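Local coordinates for protein KLLA0E08119p (Kluyveromyces lactis, PDB 3VA7) that probably carboxylates urea in an ATP- and biotin-dependent reaction, this chain being the urea carboxylase part of a larger urea-degrading enzyme, at residues Phe478-Val489 / Leu530-Phe541; Thr545-Val554 / Val582-Arg593. All blocks are in the same frame, centred on the assembly; numbering follows the deposited sequence.

Contact 1: residues Phe478-Val489 / Leu530-Phe541; sequences FEVLAPGANTSV and LEITLNGPKLLF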
loop_
_atom_site.group_PDB
_atom_site.type_symbol
_atom_site.label_atom_id
_atom_site.label_comp_id
_atom_site.label_asym_id
_atom_site.label_seq_id
_atom_site.Cartn_x
_atom_site.Cartn_y
_atom_site.Cartn_z
ATOM N N PHE A 478 -17.582 10.984 5.554
ATOM C CA PHE A 478 -18.420 10.958 4.356
ATOM C C PHE A 478 -18.478 9.573 3.713
ATOM O O PHE A 478 -17.846 8.667 4.183
ATOM C CB PHE A 478 -18.101 12.120 3.384
ATOM C CG PHE A 478 -16.770 12.026 2.700
ATOM C CD1 PHE A 478 -16.647 11.372 1.471
ATOM C CD2 PHE A 478 -15.652 12.622 3.253
ATOM C CE1 PHE A 478 -15.427 11.304 0.807
ATOM C CE2 PHE A 478 -14.417 12.568 2.601
ATOM C CZ PHE A 478 -14.313 11.910 1.369
ATOM N N GLU A 479 -19.241 9.398 2.654
ATOM C CA GLU A 479 -19.402 8.079 2.069
ATOM C C GLU A 479 -19.441 8.234 0.577
ATOM O O GLU A 479 -20.080 9.134 0.071
ATOM C CB GLU A 479 -20.697 7.415 2.577
ATOM C CG GLU A 479 -21.034 6.052 1.920
ATOM C CD GLU A 479 -22.388 5.453 2.361
ATOM O OE1 GLU A 479 -22.888 4.526 1.652
ATOM O OE2 GLU A 479 -22.929 5.915 3.409
ATOM N N VAL A 480 -18.783 7.334 -0.129
ATOM C CA VAL A 480 -18.648 7.479 -1.549
ATOM C C VAL A 480 -19.809 6.816 -2.302
ATOM O O VAL A 480 -19.816 5.587 -2.524
ATOM C CB VAL A 480 -17.305 6.894 -2.011
ATOM C CG1 VAL A 480 -17.168 7.022 -3.518
ATOM C CG2 VAL A 480 -16.152 7.577 -1.292
ATOM N N LEU A 481 -20.783 7.617 -2.710
ATOM C CA LEU A 481 -21.884 7.091 -3.524
ATOM C C LEU A 481 -21.439 6.732 -4.922
ATOM O O LEU A 481 -22.072 5.892 -5.554
ATOM C CB LEU A 481 -23.022 8.105 -3.643
ATOM C CG LEU A 481 -24.143 8.233 -2.604
ATOM C CD1 LEU A 481 -23.889 7.448 -1.326
ATOM C CD2 LEU A 481 -24.352 9.731 -2.339
ATOM N N ALA A 482 -20.392 7.408 -5.421
ATOM C CA ALA A 482 -19.763 7.121 -6.728
ATOM C C ALA A 482 -18.305 7.645 -6.668
ATOM O O ALA A 482 -18.065 8.673 -6.031
ATOM C CB ALA A 482 -20.511 7.786 -7.816
ATOM N N PRO A 483 -17.332 6.946 -7.314
ATOM C CA PRO A 483 -15.903 7.261 -7.028
ATOM C C PRO A 483 -15.272 8.423 -7.822
ATOM O O PRO A 483 -14.388 9.082 -7.318
ATOM C CB PRO A 483 -15.173 5.944 -7.373
ATOM C CG PRO A 483 -16.016 5.312 -8.484
ATOM C CD PRO A 483 -17.475 5.780 -8.217
ATOM N N GLY A 484 -15.728 8.660 -9.047
ATOM C CA GLY A 484 -15.016 9.529 -9.977
ATOM C C GLY A 484 -13.936 8.701 -10.613
ATOM O O GLY A 484 -13.604 7.642 -10.090
ATOM N N ALA A 485 -13.390 9.159 -11.736
ATOM C CA ALA A 485 -12.396 8.404 -12.483
ATOM C C ALA A 485 -11.070 8.090 -11.744
ATOM O O ALA A 485 -10.412 7.082 -12.064
ATOM C CB ALA A 485 -12.092 9.128 -13.760
ATOM N N ASN A 486 -10.644 8.966 -10.821
ATOM C CA ASN A 486 -9.375 8.809 -10.144
ATOM C C ASN A 486 -9.225 9.739 -8.963
ATOM O O ASN A 486 -8.429 10.693 -8.984
ATOM C CB ASN A 486 -8.206 9.026 -11.112
ATOM C CG ASN A 486 -7.133 7.951 -10.967
ATOM O OD1 ASN A 486 -6.066 8.186 -10.402
ATOM N ND2 ASN A 486 -7.439 6.752 -11.452
ATOM N N THR A 487 -9.958 9.433 -7.910
ATOM C CA THR A 487 -10.052 10.318 -6.775
ATOM C C THR A 487 -9.157 9.805 -5.640
ATOM O O THR A 487 -9.365 8.683 -5.186
ATOM C CB THR A 487 -11.543 10.404 -6.360
ATOM O OG1 THR A 487 -12.292 10.783 -7.524
ATOM C CG2 THR A 487 -11.814 11.419 -5.252
ATOM N N SER A 488 -8.187 10.616 -5.189
ATOM C CA SER A 488 -7.208 10.222 -4.165
ATOM C C SER A 488 -7.023 11.242 -3.054
ATOM O O SER A 488 -6.943 12.456 -3.322
ATOM C CB SER A 488 -5.833 9.976 -4.783
ATOM O OG SER A 488 -5.375 11.060 -5.563
ATOM N N VAL A 489 -6.926 10.755 -1.815
ATOM C CA VAL A 489 -6.469 11.573 -0.733
ATOM C C VAL A 489 -5.051 11.987 -1.007
ATOM O O VAL A 489 -4.240 11.132 -1.303
ATOM C CB VAL A 489 -6.384 10.790 0.538
ATOM C CG1 VAL A 489 -5.835 11.696 1.690
ATOM C CG2 VAL A 489 -7.723 10.179 0.842
ATOM N N LEU A 530 -9.041 15.931 -1.370
ATOM C CA LEU A 530 -9.127 15.002 -2.511
ATOM C C LEU A 530 -8.697 15.632 -3.822
ATOM O O LEU A 530 -9.098 16.740 -4.164
ATOM C CB LEU A 530 -10.532 14.413 -2.682
ATOM C CG LEU A 530 -11.185 13.674 -1.485
ATOM C CD1 LEU A 530 -12.647 13.340 -1.791
ATOM C CD2 LEU A 530 -10.363 12.425 -1.058
ATOM N N GLU A 531 -7.856 14.925 -4.554
ATOM C CA GLU A 531 -7.555 15.285 -5.914
ATOM C C GLU A 531 -8.544 14.549 -6.775
ATOM O O GLU A 531 -8.602 13.287 -6.738
ATOM C CB GLU A 531 -6.146 14.833 -6.297
ATOM C CG GLU A 531 -5.846 14.986 -7.762
ATOM C CD GLU A 531 -4.366 14.922 -8.024
ATOM O OE1 GLU A 531 -3.898 13.888 -8.561
ATOM O OE2 GLU A 531 -3.649 15.896 -7.694
ATOM N N ILE A 532 -9.322 15.339 -7.527
ATOM C CA ILE A 532 -10.213 14.819 -8.560
ATOM C C ILE A 532 -9.569 14.941 -9.919
ATOM O O ILE A 532 -9.138 16.007 -10.297
ATOM C CB ILE A 532 -11.565 15.560 -8.550
ATOM C CG1 ILE A 532 -12.441 14.953 -7.462
ATOM C CG2 ILE A 532 -12.340 15.439 -9.881
ATOM C CD1 ILE A 532 -12.746 15.845 -6.335
ATOM N N THR A 533 -9.565 13.857 -10.668
ATOM C CA THR A 533 -9.023 13.857 -11.998
ATOM C C THR A 533 -10.097 13.504 -13.035
ATOM O O THR A 533 -10.659 12.414 -12.966
ATOM C CB THR A 533 -7.918 12.753 -12.139
ATOM O OG1 THR A 533 -7.043 12.739 -10.989
ATOM C CG2 THR A 533 -7.154 12.871 -13.505
ATOM N N LEU A 534 -10.294 14.373 -14.035
ATOM C CA LEU A 534 -11.237 14.178 -15.180
ATOM C C LEU A 534 -12.758 14.182 -14.862
ATOM O O LEU A 534 -13.486 14.874 -15.527
ATOM C CB LEU A 534 -10.844 13.032 -16.076
ATOM C CG LEU A 534 -9.565 13.293 -16.900
ATOM C CD1 LEU A 534 -9.185 12.008 -17.692
ATOM C CD2 LEU A 534 -9.650 14.502 -17.833
ATOM N N ASN A 535 -13.219 13.459 -13.845
ATOM C CA ASN A 535 -14.555 13.669 -13.283
ATOM C C ASN A 535 -14.633 13.169 -11.852
ATOM O O ASN A 535 -13.942 12.210 -11.493
ATOM C CB ASN A 535 -15.653 12.996 -14.129
ATOM C CG ASN A 535 -15.391 11.540 -14.352
ATOM O OD1 ASN A 535 -14.710 11.155 -15.319
ATOM N ND2 ASN A 535 -15.956 10.699 -13.475
ATOM N N GLY A 536 -15.468 13.800 -11.041
ATOM C CA GLY A 536 -15.383 13.593 -9.606
ATOM C C GLY A 536 -16.374 12.606 -9.058
ATOM O O GLY A 536 -17.103 11.997 -9.804
ATOM N N PRO A 537 -16.388 12.435 -7.735
ATOM C CA PRO A 537 -17.231 11.478 -6.990
ATOM C C PRO A 537 -18.569 12.081 -6.635
ATOM O O PRO A 537 -18.700 13.294 -6.702
ATOM C CB PRO A 537 -16.461 11.337 -5.683
ATOM C CG PRO A 537 -15.885 12.718 -5.468
ATOM C CD PRO A 537 -15.423 13.117 -6.845
ATOM N N LYS A 538 -19.554 11.285 -6.239
ATOM C CA LYS A 538 -20.659 11.882 -5.494
ATOM C C LYS A 538 -20.563 11.367 -4.078
ATOM O O LYS A 538 -20.376 10.181 -3.871
ATOM C CB LYS A 538 -22.080 11.740 -6.135
ATOM C CG LYS A 538 -22.356 10.569 -7.102
ATOM C CD LYS A 538 -23.221 10.907 -8.399
ATOM C CE LYS A 538 -24.609 11.588 -8.132
ATOM N NZ LYS A 538 -25.476 10.969 -7.054
ATOM N N LEU A 539 -20.647 12.272 -3.114
ATOM C CA LEU A 539 -20.407 11.917 -1.740
ATOM C C LEU A 539 -21.609 12.209 -0.855
ATOM O O LEU A 539 -22.238 13.237 -1.001
ATOM C CB LEU A 539 -19.209 12.706 -1.207
ATOM C CG LEU A 539 -17.929 12.819 -2.040
ATOM C CD1 LEU A 539 -16.982 13.783 -1.302
ATOM C CD2 LEU A 539 -17.290 11.435 -2.280
ATOM N N LEU A 540 -21.908 11.311 0.075
ATOM C CA LEU A 540 -22.932 11.545 1.065
ATOM C C LEU A 540 -22.261 11.933 2.375
ATOM O O LEU A 540 -21.362 11.265 2.849
ATOM C CB LEU A 540 -23.803 10.296 1.244
ATOM C CG LEU A 540 -24.824 10.132 2.397
ATOM C CD1 LEU A 540 -25.623 11.408 2.643
ATOM C CD2 LEU A 540 -25.783 8.962 2.095
ATOM N N PHE A 541 -22.694 13.031 2.955
ATOM C CA PHE A 541 -22.077 13.481 4.170
ATOM C C PHE A 541 -22.923 13.061 5.360
ATOM O O PHE A 541 -24.151 13.258 5.348
ATOM C CB PHE A 541 -21.895 14.989 4.126
ATOM C CG PHE A 541 -20.636 15.421 3.464
ATOM C CD1 PHE A 541 -19.524 15.776 4.224
ATOM C CD2 PHE A 541 -20.549 15.479 2.091
ATOM C CE1 PHE A 541 -18.357 16.186 3.614
ATOM C CE2 PHE A 541 -19.373 15.876 1.466
ATOM C CZ PHE A 541 -18.284 16.218 2.212
HETATM O O HOH W 1 -11.661 11.721 -9.947
HETATM O O HOH W 2 -6.003 11.766 -7.985
#
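With CG lodged between its own backbone N and carbonyl carbon (chi1 69°), the Phe478 ring swings from its strand to meet Leu539, CE1 lying 3.6 Å from Leu539 CD1, and Leu530, whose CD1 approaches CZ from the opposite direction. Phe478 CB, placed by the strand backbone in the non-hydrogen-bonded pair Phe478-Phe541, sits over the centre of the Phe541 ring, a CH-pi contact 9° off the ring normal; the two rings themselves are slid apart and barely overlap. Glu479 and Leu540 form the hydrogen-bonded antiparallel pair beside them. Beyond it, Leu481 and Ala482 both face Lys538 in a classic beta bulge, where Lys538 O accepts from Ala482 N at 3.2 Å and, weakly, from Leu481 N.

Thr487 holds its hydroxyl beside its own N (chi1 -54°), and OG1 donates to Pro483 O at 2.7 Å while accepting from a water. That water also links Asn486 N, Thr533 N and Asn535 O, bridging loop 483-487 to the end of strand 529-533 and the loop after it. A valine at Thr487 would probably leave Pro483 O without this donor and the water without one of its acceptors, freeing the turn to shift. Ser488 and Glu531 resume the pairing in the second ladder; strand 529-533 in turn pairs with strand 587-592 on its other side, while in the other sheet strand 477-480 lies between strands 538-541 and 626-628.

Contact 2: residues Thr545-Val554 / Val582-Arg593; sequences TVIAVSGGTV and VTVGCRAYLSIR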
loop_
_atom_site.group_PDB
_atom_site.type_symbol
_atom_site.label_atom_id
_atom_site.label_comp_id
_atom_site.label_asym_id
_atom_site.label_seq_id
_atom_site.Cartn_x
_atom_site.Cartn_y
_atom_site.Cartn_z
ATOM N N THR A 545 -19.999 20.013 7.960
ATOM C CA THR A 545 -18.671 20.587 7.741
ATOM C C THR A 545 -18.729 21.696 6.697
ATOM O O THR A 545 -19.800 22.016 6.201
ATOM C CB THR A 545 -17.644 19.455 7.305
ATOM O OG1 THR A 545 -16.312 19.985 7.155
ATOM C CG2 THR A 545 -18.093 18.760 6.021
ATOM N N VAL A 546 -17.564 22.247 6.362
ATOM C CA VAL A 546 -17.385 23.173 5.265
ATOM C C VAL A 546 -16.526 22.510 4.152
ATOM O O VAL A 546 -15.667 21.721 4.438
ATOM C CB VAL A 546 -16.734 24.510 5.778
ATOM C CG1 VAL A 546 -16.724 25.563 4.693
ATOM C CG2 VAL A 546 -17.413 25.035 7.057
ATOM N N ILE A 547 -16.746 22.884 2.894
ATOM C CA ILE A 547 -16.183 22.245 1.717
ATOM C C ILE A 547 -15.759 23.327 0.747
ATOM O O ILE A 547 -16.303 24.425 0.776
ATOM C CB ILE A 547 -17.299 21.321 1.091
ATOM C CG1 ILE A 547 -17.002 19.863 1.396
ATOM C CG2 ILE A 547 -17.623 21.522 -0.432
ATOM C CD1 ILE A 547 -17.076 19.548 2.876
ATOM N N ALA A 548 -14.819 23.042 -0.141
ATOM C CA ALA A 548 -14.555 23.975 -1.206
ATOM C C ALA A 548 -13.992 23.193 -2.324
ATOM O O ALA A 548 -13.481 22.108 -2.097
ATOM C CB ALA A 548 -13.576 24.995 -0.754
ATOM N N VAL A 549 -14.102 23.715 -3.543
ATOM C CA VAL A 549 -13.538 23.040 -4.725
ATOM C C VAL A 549 -12.725 24.054 -5.501
ATOM O O VAL A 549 -13.124 25.203 -5.655
ATOM C CB VAL A 549 -14.626 22.421 -5.614
ATOM C CG1 VAL A 549 -14.029 21.708 -6.795
ATOM C CG2 VAL A 549 -15.453 21.425 -4.795
ATOM N N SER A 550 -11.563 23.646 -5.967
ATOM C CA SER A 550 -10.690 24.583 -6.654
ATOM C C SER A 550 -9.940 23.815 -7.712
ATOM O O SER A 550 -9.807 22.597 -7.579
ATOM C CB SER A 550 -9.724 25.266 -5.664
ATOM O OG SER A 550 -9.218 26.449 -6.261
ATOM N N GLY A 551 -9.461 24.498 -8.740
ATOM C CA GLY A 551 -8.756 23.834 -9.783
ATOM C C GLY A 551 -9.440 24.056 -11.108
ATOM O O GLY A 551 -9.792 25.180 -11.452
ATOM N N GLY A 552 -9.615 22.973 -11.870
ATOM C CA GLY A 552 -10.289 23.021 -13.180
ATOM C C GLY A 552 -11.738 23.473 -13.071
ATOM O O GLY A 552 -12.303 23.581 -11.967
ATOM N N THR A 553 -12.343 23.773 -14.217
ATOM C CA THR A 553 -13.789 24.033 -14.249
ATOM C C THR A 553 -14.550 22.705 -14.218
ATOM O O THR A 553 -14.370 21.822 -15.078
ATOM C CB THR A 553 -14.204 24.911 -15.467
ATOM O OG1 THR A 553 -13.214 25.927 -15.666
ATOM C CG2 THR A 553 -15.552 25.612 -15.213
ATOM N N VAL A 554 -15.362 22.565 -13.182
ATOM C CA VAL A 554 -16.185 21.393 -13.010
ATOM C C VAL A 554 -17.494 21.881 -12.449
ATOM O O VAL A 554 -17.511 22.651 -11.468
ATOM C CB VAL A 554 -15.705 20.490 -11.877
ATOM C CG1 VAL A 554 -15.658 19.065 -12.318
ATOM C CG2 VAL A 554 -14.440 20.965 -11.319
ATOM N N VAL A 582 -14.571 17.588 -15.581
ATOM C CA VAL A 582 -13.710 18.743 -15.664
ATOM C C VAL A 582 -13.679 19.251 -17.129
ATOM O O VAL A 582 -13.153 18.583 -18.020
ATOM C CB VAL A 582 -12.278 18.461 -15.099
ATOM C CG1 VAL A 582 -11.444 19.755 -15.010
ATOM C CG2 VAL A 582 -12.334 17.772 -13.722
ATOM N N THR A 583 -14.242 20.442 -17.357
ATOM C CA THR A 583 -14.373 21.035 -18.695
ATOM C C THR A 583 -13.079 21.719 -19.104
ATOM O O THR A 583 -12.683 21.704 -20.254
ATOM C CB THR A 583 -15.561 22.024 -18.639
ATOM O OG1 THR A 583 -16.731 21.242 -18.538
ATOM C CG2 THR A 583 -15.703 22.967 -19.859
ATOM N N VAL A 584 -12.411 22.353 -18.154
ATOM C CA VAL A 584 -11.244 23.123 -18.517
ATOM C C VAL A 584 -10.203 22.657 -17.559
ATOM O O VAL A 584 -10.431 22.703 -16.365
ATOM C CB VAL A 584 -11.466 24.687 -18.376
ATOM C CG1 VAL A 584 -10.389 25.444 -19.169
ATOM C CG2 VAL A 584 -12.895 25.117 -18.810
ATOM N N GLY A 585 -9.072 22.200 -18.080
ATOM C CA GLY A 585 -8.034 21.574 -17.253
ATOM C C GLY A 585 -8.317 20.098 -17.024
ATOM O O GLY A 585 -9.295 19.563 -17.578
ATOM N N CYS A 586 -7.503 19.460 -16.180
ATOM C CA CYS A 586 -7.603 18.030 -15.878
ATOM C C CYS A 586 -8.120 17.727 -14.487
ATOM O O CYS A 586 -8.771 16.696 -14.292
ATOM C CB CYS A 586 -6.207 17.397 -16.011
ATOM S SG CYS A 586 -6.091 15.563 -16.038
ATOM N N ARG A 587 -7.842 18.598 -13.519
ATOM C CA ARG A 587 -7.927 18.185 -12.127
ATOM C C ARG A 587 -8.548 19.285 -11.303
ATOM O O ARG A 587 -8.337 20.468 -11.643
ATOM C CB ARG A 587 -6.511 17.853 -11.555
ATOM C CG ARG A 587 -6.221 16.387 -11.476
ATOM C CD ARG A 587 -4.829 15.958 -11.117
ATOM N NE ARG A 587 -4.056 15.894 -12.322
ATOM C CZ ARG A 587 -3.579 14.799 -12.885
ATOM N NH1 ARG A 587 -3.769 13.607 -12.358
ATOM N NH2 ARG A 587 -2.902 14.925 -14.015
ATOM N N ALA A 588 -9.279 18.914 -10.234
ATOM C CA ALA A 588 -9.785 19.853 -9.232
ATOM C C ALA A 588 -9.560 19.268 -7.828
ATOM O O ALA A 588 -9.139 18.114 -7.714
ATOM C CB ALA A 588 -11.262 20.114 -9.444
ATOM N N TYR A 589 -9.847 20.044 -6.768
ATOM C CA TYR A 589 -9.501 19.656 -5.388
ATOM C C TYR A 589 -10.595 19.940 -4.482
ATOM O O TYR A 589 -11.133 21.040 -4.476
ATOM C CB TYR A 589 -8.222 20.360 -4.882
ATOM C CG TYR A 589 -7.104 19.890 -5.718
ATOM C CD1 TYR A 589 -6.832 20.509 -6.952
ATOM C CD2 TYR A 589 -6.389 18.726 -5.353
ATOM C CE1 TYR A 589 -5.814 19.977 -7.790
ATOM C CE2 TYR A 589 -5.381 18.226 -6.162
ATOM C CZ TYR A 589 -5.118 18.814 -7.386
ATOM O OH TYR A 589 -4.103 18.303 -8.181
ATOM N N LEU A 590 -10.948 18.944 -3.694
ATOM C CA LEU A 590 -12.074 19.089 -2.808
ATOM C C LEU A 590 -11.621 19.073 -1.385
ATOM O O LEU A 590 -11.235 18.019 -0.892
ATOM C CB LEU A 590 -13.026 17.957 -3.053
ATOM C CG LEU A 590 -14.029 17.758 -1.938
ATOM C CD1 LEU A 590 -14.932 18.971 -1.809
ATOM C CD2 LEU A 590 -14.787 16.544 -2.313
ATOM N N SER A 591 -11.663 20.212 -0.714
ATOM C CA SER A 591 -11.177 20.273 0.654
ATOM C C SER A 591 -12.308 20.227 1.661
ATOM O O SER A 591 -13.424 20.560 1.337
ATOM C CB SER A 591 -10.336 21.527 0.864
ATOM O OG SER A 591 -11.063 22.697 0.545
ATOM N N ILE A 592 -12.022 19.818 2.879
ATOM C CA ILE A 592 -13.038 19.624 3.898
ATOM C C ILE A 592 -12.395 20.258 5.094
ATOM O O ILE A 592 -11.226 19.956 5.357
ATOM C CB ILE A 592 -13.177 18.158 4.335
ATOM C CG1 ILE A 592 -13.272 17.155 3.173
ATOM C CG2 ILE A 592 -14.254 18.005 5.358
ATOM C CD1 ILE A 592 -14.050 17.585 2.009
ATOM N N ARG A 593 -13.092 21.156 5.788
ATOM C CA ARG A 593 -12.526 21.784 6.979
ATOM C C ARG A 593 -12.066 20.691 7.967
ATOM O O ARG A 593 -12.811 19.759 8.244
ATOM C CB ARG A 593 -13.538 22.761 7.632
ATOM C CG ARG A 593 -12.885 23.701 8.662
ATOM C CD ARG A 593 -13.933 24.498 9.466
ATOM N NE ARG A 593 -13.380 25.301 10.555
ATOM C CZ ARG A 593 -12.516 26.315 10.400
ATOM N NH1 ARG A 593 -12.075 26.644 9.182
ATOM N NH2 ARG A 593 -12.064 26.993 11.474
HETATM O O HOH W 3 -15.758 19.669 9.852
#
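Ile547 and Ile592 lie side by side and point the same way, their CD1 atoms 3.7 Å apart, on the packed face of a regular antiparallel ladder. Leu590, its CG turned away from the backbone N (chi1 163°), sends CD1 across to Val549 CG2 at 3.9 Å and to Ile547 CG1. These side chains share one face of the strand pair, and Leu577 of strand 576-582 packs against both Ile547 and Leu590. On the other face, Ser591 OG rests 3.6 Å from Ala548 CB and is hydrogen-bonded to Ala517 O, while Ser550 OG bonds to Asn566. Helix 511-520 covers this side, touching Ser550, Tyr589 and Ser591.

Paired N-H...O bonds join Ala548 to Ser591 and Ser550 to Tyr589. Strands 545-550 and 587-592 are thus neighbours in an antiparallel five-stranded sheet within the carboxyltransferase A and B region. At Gly551 and Gly552 segment 545-554 turns a corner and passes into the neighbouring six-stranded sheet as strand 553-558. A CB on Gly551 would run into Ala588 CA and Arg587 O, and the backbone angles there also disfavour one; Gly552 N meanwhile donates to Arg587 O at 2.8 Å.

Past this corner one side faces solvent, yet the backbones stay bonded: Thr553 N donates to Val584 O at 3.1 Å and Thr553 O accepts from Thr583 N at 2.7 Å. Val554 packs inward, with CG2 3.8 Å from Ala588 CB, whereas the exposed Thr553 side chain lies side by side with Val584. At the far end, where Thr545 and Arg593 are partly exposed, a water lies 2.8 Å from Thr545 OG1 and donates only weakly to Arg593 O.

Both contacts span the same two antiparallel sheets, each chain segment passing from one to the other by a corner or loop. They meet where strand 529-533 of contact 1 runs beside strand 587-592 of contact 2: Ile532 N lies 2.8 Å from Ala588 O, and Glu531 OE2 is 2.5 Å from Tyr589 OH, a probable hydrogen bond. Contact 2 is the more buried, with its regular aliphatic ladder and exposure at the corner near Gly551-Thr553 and at the Thr545/Arg593 end. Contact 1 is partly buried and more mixed, combining a phenylalanine-leucine cluster with a bulge and water-bridged loops. Leu590 touches Leu530, Ile532 and Leu539, joining the apolar sides of the two.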